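Local structure of putative aminooxidase (Propionibacterium acnes, 2B9W) at residues G15-A20 against D409-Y414; D40-K45 against H218-N223; R222-T227 against I238-W243. The protein probably isomerises fatty acids with the help of bound FAD, on a fold of the flavin-containing amine oxidase family. One frame throughout, in Å; residues are numbered along the deposited sequence.

Contact 1. Residues G15-A20 against D409-Y414. With FAD (flavin-adenine dinucleotide), chain E.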
loop_
_atom_site.group_PDB
_atom_site.type_symbol
_atom_site.label_atom_id
_atom_site.label_comp_id
_atom_site.label_asym_id
_atom_site.label_seq_id
_atom_site.Cartn_x
_atom_site.Cartn_y
_atom_site.Cartn_z
ATOM N N GLY A 15 3.543 -11.800 -1.048
ATOM C CA GLY A 15 2.577 -10.760 -1.351
ATOM C C GLY A 15 2.532 -10.481 -2.831
ATOM O O GLY A 15 3.186 -11.162 -3.637
ATOM N N PRO A 16 1.756 -9.467 -3.227
ATOM C CA PRO A 16 1.735 -9.072 -4.602
ATOM C C PRO A 16 3.157 -8.848 -5.176
ATOM O O PRO A 16 3.413 -9.198 -6.324
ATOM C CB PRO A 16 0.958 -7.748 -4.561
ATOM C CG PRO A 16 0.013 -7.942 -3.429
ATOM C CD PRO A 16 0.871 -8.626 -2.399
ATOM N N ALA A 17 4.065 -8.257 -4.404
ATOM C CA ALA A 17 5.389 -7.895 -4.966
ATOM C C ALA A 17 6.220 -9.155 -5.303
ATOM O O ALA A 17 6.834 -9.235 -6.361
ATOM C CB ALA A 17 6.139 -6.925 -3.980
ATOM N N GLY A 18 6.199 -10.157 -4.427
ATOM C CA GLY A 18 6.972 -11.392 -4.650
ATOM C C GLY A 18 6.322 -12.302 -5.686
ATOM O O GLY A 18 7.000 -12.900 -6.520
ATOM N N LEU A 19 4.995 -12.401 -5.649
ATOM C CA LEU A 19 4.279 -13.142 -6.682
ATOM C C LEU A 19 4.542 -12.526 -8.047
ATOM O O LEU A 19 4.765 -13.247 -9.041
ATOM C CB LEU A 19 2.787 -13.214 -6.353
ATOM C CG LEU A 19 2.399 -13.967 -5.068
ATOM C CD1 LEU A 19 0.873 -13.817 -4.759
ATOM C CD2 LEU A 19 2.837 -15.419 -5.182
ATOM N N ALA A 20 4.546 -11.189 -8.110
ATOM C CA ALA A 20 4.784 -10.497 -9.380
ATOM C C ALA A 20 6.232 -10.715 -9.854
ATOM O O ALA A 20 6.474 -10.923 -11.042
ATOM C CB ALA A 20 4.442 -8.981 -9.281
ATOM N N ASP A 409 -0.659 -2.153 -7.177
ATOM C CA ASP A 409 -0.250 -1.952 -8.556
ATOM C C ASP A 409 1.207 -1.442 -8.591
ATOM O O ASP A 409 2.026 -1.921 -9.378
ATOM C CB ASP A 409 -1.155 -0.970 -9.309
ATOM C CG ASP A 409 -0.809 -0.888 -10.818
ATOM O OD1 ASP A 409 -1.026 -1.855 -11.553
ATOM O OD2 ASP A 409 -0.344 0.159 -11.255
ATOM N N GLU A 410 1.506 -0.447 -7.767
ATOM C CA GLU A 410 2.875 0.099 -7.710
ATOM C C GLU A 410 3.931 -0.983 -7.423
ATOM O O GLU A 410 4.956 -1.004 -8.109
ATOM C CB GLU A 410 2.999 1.227 -6.687
ATOM C CG GLU A 410 2.275 2.523 -7.082
ATOM C CD GLU A 410 2.801 3.148 -8.373
ATOM O OE1 GLU A 410 3.985 3.501 -8.428
ATOM O OE2 GLU A 410 2.006 3.342 -9.319
ATOM N N VAL A 411 3.688 -1.870 -6.446
ATOM C CA VAL A 411 4.709 -2.894 -6.128
ATOM C C VAL A 411 4.840 -3.929 -7.212
ATOM O O VAL A 411 5.954 -4.365 -7.508
ATOM C CB VAL A 411 4.574 -3.555 -4.717
ATOM C CG1 VAL A 411 4.522 -2.488 -3.600
ATOM C CG2 VAL A 411 3.375 -4.520 -4.649
ATOM N N CYS A 412 3.735 -4.297 -7.857
ATOM C CA CYS A 412 3.784 -5.279 -8.930
ATOM C C CYS A 412 4.508 -4.691 -10.168
ATOM O O CYS A 412 5.313 -5.385 -10.831
ATOM C CB CYS A 412 2.370 -5.740 -9.303
ATOM S SG CYS A 412 1.637 -6.778 -8.013
ATOM N N HIS A 413 4.208 -3.427 -10.460
ATOM C CA HIS A 413 4.868 -2.696 -11.542
ATOM C C HIS A 413 6.377 -2.664 -11.304
ATOM O O HIS A 413 7.171 -2.906 -12.245
ATOM C CB HIS A 413 4.313 -1.284 -11.614
ATOM C CG HIS A 413 4.668 -0.540 -12.856
ATOM N ND1 HIS A 413 3.952 0.552 -13.287
ATOM C CD2 HIS A 413 5.676 -0.707 -13.754
ATOM C CE1 HIS A 413 4.492 1.023 -14.402
ATOM N NE2 HIS A 413 5.542 0.276 -14.708
ATOM N N TYR A 414 6.760 -2.380 -10.056
ATOM C CA TYR A 414 8.156 -2.302 -9.658
ATOM C C TYR A 414 8.884 -3.651 -9.856
ATOM O O TYR A 414 9.968 -3.693 -10.424
ATOM C CB TYR A 414 8.326 -1.788 -8.201
ATOM C CG TYR A 414 9.794 -1.442 -7.856
ATOM C CD1 TYR A 414 10.306 -0.143 -8.066
ATOM C CD2 TYR A 414 10.654 -2.417 -7.321
ATOM C CE1 TYR A 414 11.656 0.173 -7.762
ATOM C CE2 TYR A 414 11.982 -2.138 -7.021
ATOM C CZ TYR A 414 12.494 -0.845 -7.250
ATOM O OH TYR A 414 13.821 -0.589 -6.958
HETATM P PA FAD E . 2.720 -7.314 1.527
HETATM O O1A FAD E . 1.350 -7.319 0.892
HETATM O O2A FAD E . 2.817 -6.750 2.913
HETATM O O5B FAD E . 3.289 -8.822 1.430
HETATM C C5B FAD E . 4.536 -9.157 1.983
HETATM C C4B FAD E . 4.581 -10.653 2.176
HETATM O O4B FAD E . 5.802 -10.970 2.769
HETATM C C3B FAD E . 3.482 -11.186 3.090
HETATM O O3B FAD E . 2.924 -12.331 2.488
HETATM C C2B FAD E . 4.217 -11.482 4.386
HETATM O O2B FAD E . 3.679 -12.555 5.120
HETATM C C1B FAD E . 5.592 -11.845 3.826
HETATM N N9A FAD E . 6.710 -11.750 4.762
HETATM C C8A FAD E . 6.971 -10.737 5.670
HETATM N N7A FAD E . 8.113 -11.053 6.324
HETATM C C5A FAD E . 8.591 -12.237 5.873
HETATM C C6A FAD E . 9.720 -12.992 6.214
HETATM N N6A FAD E . 10.385 -12.756 7.351
HETATM N N1A FAD E . 9.935 -14.182 5.554
HETATM C C2A FAD E . 9.061 -14.621 4.571
HETATM N N3A FAD E . 7.943 -13.866 4.224
HETATM C C4A FAD E . 7.710 -12.692 4.875
HETATM N N1 FAD E . -3.504 -1.209 -2.114
HETATM C C2 FAD E . -4.166 -0.777 -3.247
HETATM O O2 FAD E . -3.624 -0.790 -4.356
HETATM N N3 FAD E . -5.439 -0.288 -3.141
HETATM C C4 FAD E . -6.101 -0.250 -1.919
HETATM O O4 FAD E . -7.273 0.154 -1.879
HETATM C C4X FAD E . -5.458 -0.682 -0.768
HETATM N N5 FAD E . -6.044 -0.554 0.472
HETATM C C5X FAD E . -5.473 -1.163 1.567
HETATM C C6 FAD E . -6.176 -1.240 2.769
HETATM C C7 FAD E . -5.642 -1.943 3.835
HETATM C C7M FAD E . -6.387 -2.033 5.162
HETATM C C8 FAD E . -4.400 -2.565 3.697
HETATM C C8M FAD E . -3.779 -3.326 4.835
HETATM C C9 FAD E . -3.703 -2.502 2.478
HETATM C C9A FAD E . -4.233 -1.811 1.406
HETATM N N10 FAD E . -3.531 -1.646 0.220
HETATM C C10 FAD E . -4.156 -1.165 -0.891
HETATM C "C1'" FAD E . -2.060 -1.843 0.132
HETATM C "C2'" FAD E . -1.701 -3.164 -0.559
HETATM O "O2'" FAD E . -2.426 -4.232 0.027
HETATM C "C3'" FAD E . -0.187 -3.416 -0.401
HETATM O "O3'" FAD E . 0.513 -2.270 -0.869
HETATM C "C4'" FAD E . 0.298 -4.652 -1.146
HETATM O "O4'" FAD E . -0.307 -5.835 -0.636
HETATM C "C5'" FAD E . 1.827 -4.671 -0.998
HETATM O "O5'" FAD E . 2.339 -5.881 -1.500
HETATM P P FAD E . 3.807 -6.384 -1.036
HETATM O O1P FAD E . 4.023 -7.762 -1.637
HETATM O O2P FAD E . 4.905 -5.387 -1.324
HETATM O O3P FAD E . 3.699 -6.444 0.565
#

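Contact 2. Residues D40-K45 against H218-N223. With NA (sodium ion), chain B; FAD (flavin-adenine dinucleotide), chain E.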
loop_
_atom_site.group_PDB
_atom_site.type_symbol
_atom_site.label_atom_id
_atom_site.label_comp_id
_atom_site.label_asym_id
_atom_site.label_seq_id
_atom_site.Cartn_x
_atom_site.Cartn_y
_atom_site.Cartn_z
ATOM N N ASP A 40 0.908 -19.028 6.339
ATOM C CA ASP A 40 0.137 -20.111 5.695
ATOM C C ASP A 40 -0.468 -19.712 4.371
ATOM O O ASP A 40 -0.987 -20.584 3.621
ATOM C CB ASP A 40 -1.049 -20.520 6.627
ATOM C CG ASP A 40 -2.190 -19.460 6.640
ATOM O OD1 ASP A 40 -2.011 -18.288 7.103
ATOM O OD2 ASP A 40 -3.321 -19.758 6.161
ATOM N N HIS A 41 -0.449 -18.408 4.078
ATOM C CA HIS A 41 -1.230 -17.880 2.971
ATOM C C HIS A 41 -0.461 -16.956 2.011
ATOM O O HIS A 41 0.613 -16.439 2.328
ATOM C CB HIS A 41 -2.488 -17.199 3.518
ATOM C CG HIS A 41 -2.207 -16.061 4.428
ATOM N ND1 HIS A 41 -2.069 -16.205 5.793
ATOM C CD2 HIS A 41 -2.067 -14.735 4.168
ATOM C CE1 HIS A 41 -1.793 -15.017 6.325
ATOM N NE2 HIS A 41 -1.801 -14.109 5.360
ATOM N N VAL A 42 -1.034 -16.737 0.841
ATOM C CA VAL A 42 -0.468 -15.797 -0.107
ATOM C C VAL A 42 -1.416 -14.580 -0.314
ATOM O O VAL A 42 -2.641 -14.655 -0.028
ATOM C CB VAL A 42 -0.074 -16.496 -1.445
ATOM C CG1 VAL A 42 0.937 -17.633 -1.161
ATOM C CG2 VAL A 42 -1.315 -16.997 -2.210
ATOM N N GLY A 43 -0.810 -13.486 -0.806
ATOM C CA GLY A 43 -1.491 -12.213 -1.097
ATOM C C GLY A 43 -1.157 -11.085 -0.141
ATOM O O GLY A 43 -1.485 -9.926 -0.403
ATOM N N GLY A 44 -0.506 -11.431 0.967
ATOM C CA GLY A 44 -0.035 -10.448 1.954
ATOM C C GLY A 44 -1.139 -9.535 2.447
ATOM O O GLY A 44 -2.116 -10.005 3.027
ATOM N N LYS A 45 -1.005 -8.230 2.192
ATOM C CA LYS A 45 -2.011 -7.265 2.645
ATOM C C LYS A 45 -3.258 -7.197 1.744
ATOM O O LYS A 45 -4.160 -6.400 2.008
ATOM C CB LYS A 45 -1.414 -5.868 2.780
ATOM C CG LYS A 45 -0.406 -5.659 3.981
ATOM C CD LYS A 45 -0.037 -4.156 3.938
ATOM C CE LYS A 45 1.289 -3.809 4.454
ATOM N NZ LYS A 45 2.416 -4.261 3.730
ATOM N N HIS A 218 6.490 -22.315 -10.138
ATOM C CA HIS A 218 6.809 -22.651 -8.745
ATOM C C HIS A 218 5.965 -21.863 -7.746
ATOM O O HIS A 218 6.409 -20.840 -7.242
ATOM C CB HIS A 218 8.300 -22.430 -8.451
ATOM C CG HIS A 218 9.202 -23.142 -9.414
ATOM N ND1 HIS A 218 9.382 -24.506 -9.391
ATOM C CD2 HIS A 218 9.937 -22.683 -10.451
ATOM C CE1 HIS A 218 10.181 -24.860 -10.379
ATOM N NE2 HIS A 218 10.540 -23.769 -11.032
ATOM N N PRO A 219 4.749 -22.358 -7.411
ATOM C CA PRO A 219 3.963 -21.685 -6.369
ATOM C C PRO A 219 4.764 -21.534 -5.081
ATOM O O PRO A 219 5.642 -22.361 -4.816
ATOM C CB PRO A 219 2.786 -22.635 -6.151
ATOM C CG PRO A 219 2.584 -23.298 -7.513
ATOM C CD PRO A 219 4.046 -23.532 -7.960
ATOM N N ALA A 220 4.456 -20.502 -4.281
ATOM C CA ALA A 220 5.173 -20.216 -3.034
ATOM C C ALA A 220 5.267 -21.383 -2.046
ATOM O O ALA A 220 4.288 -22.127 -1.853
ATOM C CB ALA A 220 4.540 -18.990 -2.302
ATOM N N GLU A 221 6.431 -21.506 -1.399
ATOM C CA GLU A 221 6.576 -22.356 -0.234
ATOM C C GLU A 221 6.108 -21.548 0.928
ATOM O O GLU A 221 6.554 -20.417 1.116
ATOM C CB GLU A 221 8.032 -22.752 0.028
ATOM C CG GLU A 221 8.715 -23.460 -1.105
ATOM C CD GLU A 221 10.131 -23.900 -0.726
ATOM O OE1 GLU A 221 10.382 -24.167 0.488
ATOM O OE2 GLU A 221 10.987 -23.969 -1.647
ATOM N N ARG A 222 5.215 -22.123 1.714
ATOM C CA ARG A 222 4.586 -21.421 2.827
ATOM C C ARG A 222 5.112 -21.906 4.161
ATOM O O ARG A 222 5.848 -22.904 4.215
ATOM C CB ARG A 222 3.088 -21.628 2.738
ATOM C CG ARG A 222 2.588 -21.303 1.327
ATOM C CD ARG A 222 1.115 -21.270 1.313
ATOM N NE ARG A 222 0.540 -21.355 -0.012
ATOM C CZ ARG A 222 -0.769 -21.222 -0.215
ATOM N NH1 ARG A 222 -1.577 -20.972 0.808
ATOM N NH2 ARG A 222 -1.260 -21.321 -1.419
ATOM N N ASN A 223 4.724 -21.201 5.220
ATOM C CA ASN A 223 5.165 -21.506 6.583
ATOM C C ASN A 223 6.689 -21.646 6.685
ATOM O O ASN A 223 7.202 -22.526 7.394
ATOM C CB ASN A 223 4.491 -22.797 7.090
ATOM C CG ASN A 223 2.999 -22.757 6.924
ATOM O OD1 ASN A 223 2.338 -21.974 7.578
ATOM N ND2 ASN A 223 2.466 -23.578 6.028
HETATM NA NA NA B . -3.768 -17.468 7.555
HETATM P PA FAD E . 2.720 -7.314 1.527
HETATM O O1A FAD E . 1.350 -7.319 0.892
HETATM O O2A FAD E . 2.817 -6.750 2.913
HETATM O O5B FAD E . 3.289 -8.822 1.430
HETATM C C5B FAD E . 4.536 -9.157 1.983
HETATM C C4B FAD E . 4.581 -10.653 2.176
HETATM O O4B FAD E . 5.802 -10.970 2.769
HETATM C C3B FAD E . 3.482 -11.186 3.090
HETATM O O3B FAD E . 2.924 -12.331 2.488
HETATM C C2B FAD E . 4.217 -11.482 4.386
HETATM O O2B FAD E . 3.679 -12.555 5.120
HETATM C C1B FAD E . 5.592 -11.845 3.826
HETATM N N9A FAD E . 6.710 -11.750 4.762
HETATM C C8A FAD E . 6.971 -10.737 5.670
HETATM N N7A FAD E . 8.113 -11.053 6.324
HETATM C C5A FAD E . 8.591 -12.237 5.873
HETATM C C6A FAD E . 9.720 -12.992 6.214
HETATM N N6A FAD E . 10.385 -12.756 7.351
HETATM N N1A FAD E . 9.935 -14.182 5.554
HETATM C C2A FAD E . 9.061 -14.621 4.571
HETATM N N3A FAD E . 7.943 -13.866 4.224
HETATM C C4A FAD E . 7.710 -12.692 4.875
HETATM N N1 FAD E . -3.504 -1.209 -2.114
HETATM C C2 FAD E . -4.166 -0.777 -3.247
HETATM O O2 FAD E . -3.624 -0.790 -4.356
HETATM N N3 FAD E . -5.439 -0.288 -3.141
HETATM C C4 FAD E . -6.101 -0.250 -1.919
HETATM O O4 FAD E . -7.273 0.154 -1.879
HETATM C C4X FAD E . -5.458 -0.682 -0.768
HETATM N N5 FAD E . -6.044 -0.554 0.472
HETATM C C5X FAD E . -5.473 -1.163 1.567
HETATM C C6 FAD E . -6.176 -1.240 2.769
HETATM C C7 FAD E . -5.642 -1.943 3.835
HETATM C C7M FAD E . -6.387 -2.033 5.162
HETATM C C8 FAD E . -4.400 -2.565 3.697
HETATM C C8M FAD E . -3.779 -3.326 4.835
HETATM C C9 FAD E . -3.703 -2.502 2.478
HETATM C C9A FAD E . -4.233 -1.811 1.406
HETATM N N10 FAD E . -3.531 -1.646 0.220
HETATM C C10 FAD E . -4.156 -1.165 -0.891
HETATM C "C1'" FAD E . -2.060 -1.843 0.132
HETATM C "C2'" FAD E . -1.701 -3.164 -0.559
HETATM O "O2'" FAD E . -2.426 -4.232 0.027
HETATM C "C3'" FAD E . -0.187 -3.416 -0.401
HETATM O "O3'" FAD E . 0.513 -2.270 -0.869
HETATM C "C4'" FAD E . 0.298 -4.652 -1.146
HETATM O "O4'" FAD E . -0.307 -5.835 -0.636
HETATM C "C5'" FAD E . 1.827 -4.671 -0.998
HETATM O "O5'" FAD E . 2.339 -5.881 -1.500
HETATM P P FAD E . 3.807 -6.384 -1.036
HETATM O O1P FAD E . 4.023 -7.762 -1.637
HETATM O O2P FAD E . 4.905 -5.387 -1.324
HETATM O O3P FAD E . 3.699 -6.444 0.565
#

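Contact 3. Residues R222-T227 against I238-W243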
loop_
_atom_site.group_PDB
_atom_site.type_symbol
_atom_site.label_atom_id
_atom_site.label_comp_id
_atom_site.label_asym_id
_atom_site.label_seq_id
_atom_site.Cartn_x
_atom_site.Cartn_y
_atom_site.Cartn_z
ATOM N N ARG A 222 5.215 -22.123 1.714
ATOM C CA ARG A 222 4.586 -21.421 2.827
ATOM C C ARG A 222 5.112 -21.906 4.161
ATOM O O ARG A 222 5.848 -22.904 4.215
ATOM C CB ARG A 222 3.088 -21.628 2.738
ATOM C CG ARG A 222 2.588 -21.303 1.327
ATOM C CD ARG A 222 1.115 -21.270 1.313
ATOM N NE ARG A 222 0.540 -21.355 -0.012
ATOM C CZ ARG A 222 -0.769 -21.222 -0.215
ATOM N NH1 ARG A 222 -1.577 -20.972 0.808
ATOM N NH2 ARG A 222 -1.260 -21.321 -1.419
ATOM N N ASN A 223 4.724 -21.201 5.220
ATOM C CA ASN A 223 5.165 -21.506 6.583
ATOM C C ASN A 223 6.689 -21.646 6.685
ATOM O O ASN A 223 7.202 -22.526 7.394
ATOM C CB ASN A 223 4.491 -22.797 7.090
ATOM C CG ASN A 223 2.999 -22.757 6.924
ATOM O OD1 ASN A 223 2.338 -21.974 7.578
ATOM N ND2 ASN A 223 2.466 -23.578 6.028
ATOM N N VAL A 224 7.403 -20.783 5.971
ATOM C CA VAL A 224 8.874 -20.811 5.956
ATOM C C VAL A 224 9.366 -19.788 6.949
ATOM O O VAL A 224 9.175 -18.597 6.750
ATOM C CB VAL A 224 9.442 -20.472 4.589
ATOM C CG1 VAL A 224 10.983 -20.525 4.607
ATOM C CG2 VAL A 224 8.863 -21.399 3.503
ATOM N N ASP A 225 10.000 -20.270 8.016
ATOM C CA ASP A 225 10.527 -19.422 9.078
ATOM C C ASP A 225 12.016 -19.229 8.811
ATOM O O ASP A 225 12.816 -20.122 9.089
ATOM C CB ASP A 225 10.260 -20.100 10.418
ATOM C CG ASP A 225 10.692 -19.255 11.621
ATOM O OD1 ASP A 225 11.389 -18.230 11.455
ATOM O OD2 ASP A 225 10.290 -19.630 12.747
ATOM N N ILE A 226 12.376 -18.086 8.227
ATOM C CA ILE A 226 13.769 -17.788 7.900
ATOM C C ILE A 226 14.495 -17.260 9.152
ATOM O O ILE A 226 14.079 -16.257 9.742
ATOM C CB ILE A 226 13.862 -16.787 6.730
ATOM C CG1 ILE A 226 13.267 -17.400 5.464
ATOM C CG2 ILE A 226 15.312 -16.361 6.458
ATOM C CD1 ILE A 226 13.062 -16.422 4.345
ATOM N N THR A 227 15.532 -17.979 9.597
ATOM C CA THR A 227 16.272 -17.606 10.823
ATOM C C THR A 227 17.517 -16.797 10.490
ATOM O O THR A 227 17.920 -15.937 11.258
ATOM C CB THR A 227 16.673 -18.843 11.643
ATOM O OG1 THR A 227 17.393 -19.730 10.793
ATOM C CG2 THR A 227 15.442 -19.542 12.155
ATOM N N ILE A 238 20.377 -19.432 2.900
ATOM C CA ILE A 238 19.186 -19.182 3.668
ATOM C C ILE A 238 18.993 -20.310 4.655
ATOM O O ILE A 238 18.925 -21.472 4.276
ATOM C CB ILE A 238 17.931 -19.029 2.749
ATOM C CG1 ILE A 238 18.071 -17.770 1.885
ATOM C CG2 ILE A 238 16.664 -18.960 3.609
ATOM C CD1 ILE A 238 17.189 -17.722 0.664
ATOM N N HIS A 239 18.905 -19.936 5.921
ATOM C CA HIS A 239 18.658 -20.857 7.002
ATOM C C HIS A 239 17.224 -20.710 7.461
ATOM O O HIS A 239 16.760 -19.591 7.744
ATOM C CB HIS A 239 19.598 -20.549 8.170
ATOM C CG HIS A 239 21.032 -20.813 7.853
ATOM N ND1 HIS A 239 21.650 -22.006 8.157
ATOM C CD2 HIS A 239 21.959 -20.062 7.213
ATOM C CE1 HIS A 239 22.903 -21.970 7.740
ATOM N NE2 HIS A 239 23.119 -20.801 7.169
ATOM N N THR A 240 16.530 -21.844 7.525
ATOM C CA THR A 240 15.149 -21.883 7.982
ATOM C C THR A 240 15.042 -22.976 9.031
ATOM O O THR A 240 15.919 -23.829 9.134
ATOM C CB THR A 240 14.152 -22.177 6.833
ATOM O OG1 THR A 240 14.099 -23.585 6.592
ATOM C CG2 THR A 240 14.533 -21.452 5.538
ATOM N N THR A 241 13.949 -22.967 9.789
ATOM C CA THR A 241 13.791 -23.933 10.857
ATOM C C THR A 241 13.750 -25.382 10.355
ATOM O O THR A 241 13.926 -26.285 11.146
ATOM C CB THR A 241 12.557 -23.618 11.762
ATOM O OG1 THR A 241 11.368 -23.589 10.982
ATOM C CG2 THR A 241 12.724 -22.278 12.454
ATOM N N ASP A 242 13.539 -25.611 9.058
ATOM C CA ASP A 242 13.439 -26.980 8.537
ATOM C C ASP A 242 14.503 -27.350 7.518
ATOM O O ASP A 242 14.671 -28.536 7.236
ATOM C CB ASP A 242 12.059 -27.233 7.916
ATOM C CG ASP A 242 10.933 -27.253 8.956
ATOM O OD1 ASP A 242 11.160 -27.709 10.101
ATOM O OD2 ASP A 242 9.807 -26.819 8.619
ATOM N N TRP A 243 15.202 -26.369 6.962
ATOM C CA TRP A 243 16.257 -26.635 5.986
ATOM C C TRP A 243 17.188 -25.443 5.865
ATOM O O TRP A 243 16.938 -24.379 6.443
ATOM C CB TRP A 243 15.667 -27.014 4.615
ATOM C CG TRP A 243 14.609 -26.067 4.032
ATOM C CD1 TRP A 243 13.262 -26.285 3.966
ATOM C CD2 TRP A 243 14.836 -24.785 3.411
ATOM N NE1 TRP A 243 12.635 -25.220 3.366
ATOM C CE2 TRP A 243 13.577 -24.292 3.005
ATOM C CE3 TRP A 243 15.979 -24.008 3.167
ATOM C CZ2 TRP A 243 13.429 -23.064 2.367
ATOM C CZ3 TRP A 243 15.833 -22.779 2.539
ATOM C CH2 TRP A 243 14.569 -22.324 2.139
HETATM O O HOH W 1 10.239 -23.059 8.577
#

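Contact 1. Residues G15-A20 against D409-Y414
The dinucleotide-binding turn of a Rossmann-type fold brings Pro-16 and Ala-17 against Val-411 and Cys-412, with the FAD pyrophosphate at the start of helix 16-27 and Val-411 touching it from helix 408-422. Gly-15 is the N-cap of helix 16-27, and Gly-15 and Gly-18 fit the glycine pattern GxGxxG of such turns. The segments 16-20 and 409-414 run in nearly the same direction, their axes 8.0 Å apart at an angle of 28°. This close packing suits the small residues involved. Val-411 reaches in with its CG2 branch: chi1 of -54° sets CG1 anti to the carbonyl carbon and leaves CG2 between the backbone N and that carbon, facing Ala-17. CG2 lies 3.7 Å from Ala-17 CB, touches Pro-16 CB more loosely, and also leans on FAD O5', so one methyl packs against both the helix and the cofactor. Cys-412 works one step along: SG, held beside its own backbone N, fills the notch between Pro-16 and Ala-20, 3.6 Å from Pro-16 CB and 3.8 Å from Ala-20 CB. Behind the sulfur lie Thr-69, Ile-70 and Ile-73 of helix 68-77, while Phe-209 of helix 205-215 touches Pro-16. No hydrogen bond joins the two segments directly; farther along, Ala-17 O is bonded to Ser-415 OG of helix 408-422. The polar work is done on the phosphate. The first turn of helix 16-27 faces it, and the helix dipole would probably help to stabilise its negative charge. Gly-15, having no side chain, leaves the ribose-side oxygen O5B its place. Ala-17 N donates to FAD O1P across 2.8 Å, with an N-H...O angle of 162°.

Contact 2. Residues D40-K45 against H218-N223
Asp-40 O takes a fairly straight 2.9 Å hydrogen bond (164° at the hydrogen) from Arg-222 NH1, the one hydrogen bond between these two loops. The carbonyl oxygen lies at the edge of the guanidinium, in its plane, while NH1 is tilted somewhat from the plane of the carbonyl. Arg-222 gets there by an extended chain from CG to NE that runs past the carbonyl, and its side chain crosses that of Val-42 at about a right angle. Val-42 CG1 sits over one face of the guanidinium, offset toward the rim and 3.9 Å from Arg-222 NE; the same methyl meets Ala-220 CB at 4.0 Å, so an apolar patch backs the polar bond. Asn-223 adds a looser touch, its OD1 3.4 Å from Asp-40 CA. Helix 205-215 closes the patch through Glu-210 and Asn-213, which touch Val-42.

On the far side of the loop a sodium ion is bound by Asp-40 through both carboxylate oxygens, unevenly, with OD1 at 2.0 Å from the ion, and by His-41 ND1 at 2.8 Å. The OD1 distance is unusually short for sodium, leaving the fine geometry doubtful. Further on, the loop carries the cofactor, consistent with the Gly-Gly pair after the second strand in FAD-binding amine oxidase relatives: Lys-45 N donates almost straight (175°) to FAD O1A, and Lys-45 NZ, brought back by a bend at its last torsion, lies 2.7 Å from FAD O2A. The ammonium is also salt-bridged to Glu-401. Gly-43 and Gly-44 adopt positive phi, which lets the loop turn close beneath the ribose. Two cationic side chains thus serve this loop differently: Arg-222 anchors its backbone at the surface, while the Lys-45 ammonium probably offsets charge on the pyrophosphate.

Contact 3. Residues R222-T227 against I238-W243
This is a partly buried antiparallel strand pairing at one end of the hairpin of strands 226-230 and 236-240, with Ile-226 and Thr-240 facing each other as a non-hydrogen-bonded pair. The backbone bonds flank that pair: Thr-227 N to His-239 O, 2.7 Å, and Thr-241 N to Asp-225 O, 3.1 Å. His-239 O also takes a weak bond from Thr-227 OG1, which chi1 of 54° places between its own N and carbonyl carbon. The hairpin belongs to a three-stranded antiparallel sheet completed by strand 244-247, and Thr-240 starts the turn into it: its OG1 accepts from Asp-242 N, forming an ST turn, and lies over one face of the Trp-243 ring, toward its rim. On the inner side Ile-226 CG2 packs on Ile-238 CG2 at 4.1 Å, both side chains touching Leu-36 of strand 33-36, and Ile-226 also reaches FAD. Val-224 CG1, anti to its own nitrogen, meets Thr-240 CG2 at 3.8 Å and approaches Trp-243 CZ2 at about a right angle to that side chain. Toward the exposed side, Thr-241 CG2 rests against Asp-225 OD2 and Thr-227 CG2. One water bridges the two segments, 2.9 Å from Asp-225 N and 2.7 Å from Thr-241 OG1.

Contacts 1 and 2 both hold FAD, and their centres are 14 Å apart; Pro-16 CD touches Gly-43 O at 3.4 Å. Contact 3 lies 13 Å from contact 2 between centres and shares Arg-222 and Asn-223 with it, while contacts 1 and 3 are 23 Å apart and do not touch. Along the chain, segments 15-20 and 409-414 enclose all the others, and residues 218-227 lead from contact 2 straight into the hairpin. The parallel sheet with strands 9-12 and 33-36 feeds the first two FAD-holding segments, so residues distant in sequence converge on the cofactor, with the hairpin of contact 3 packed beside that sheet.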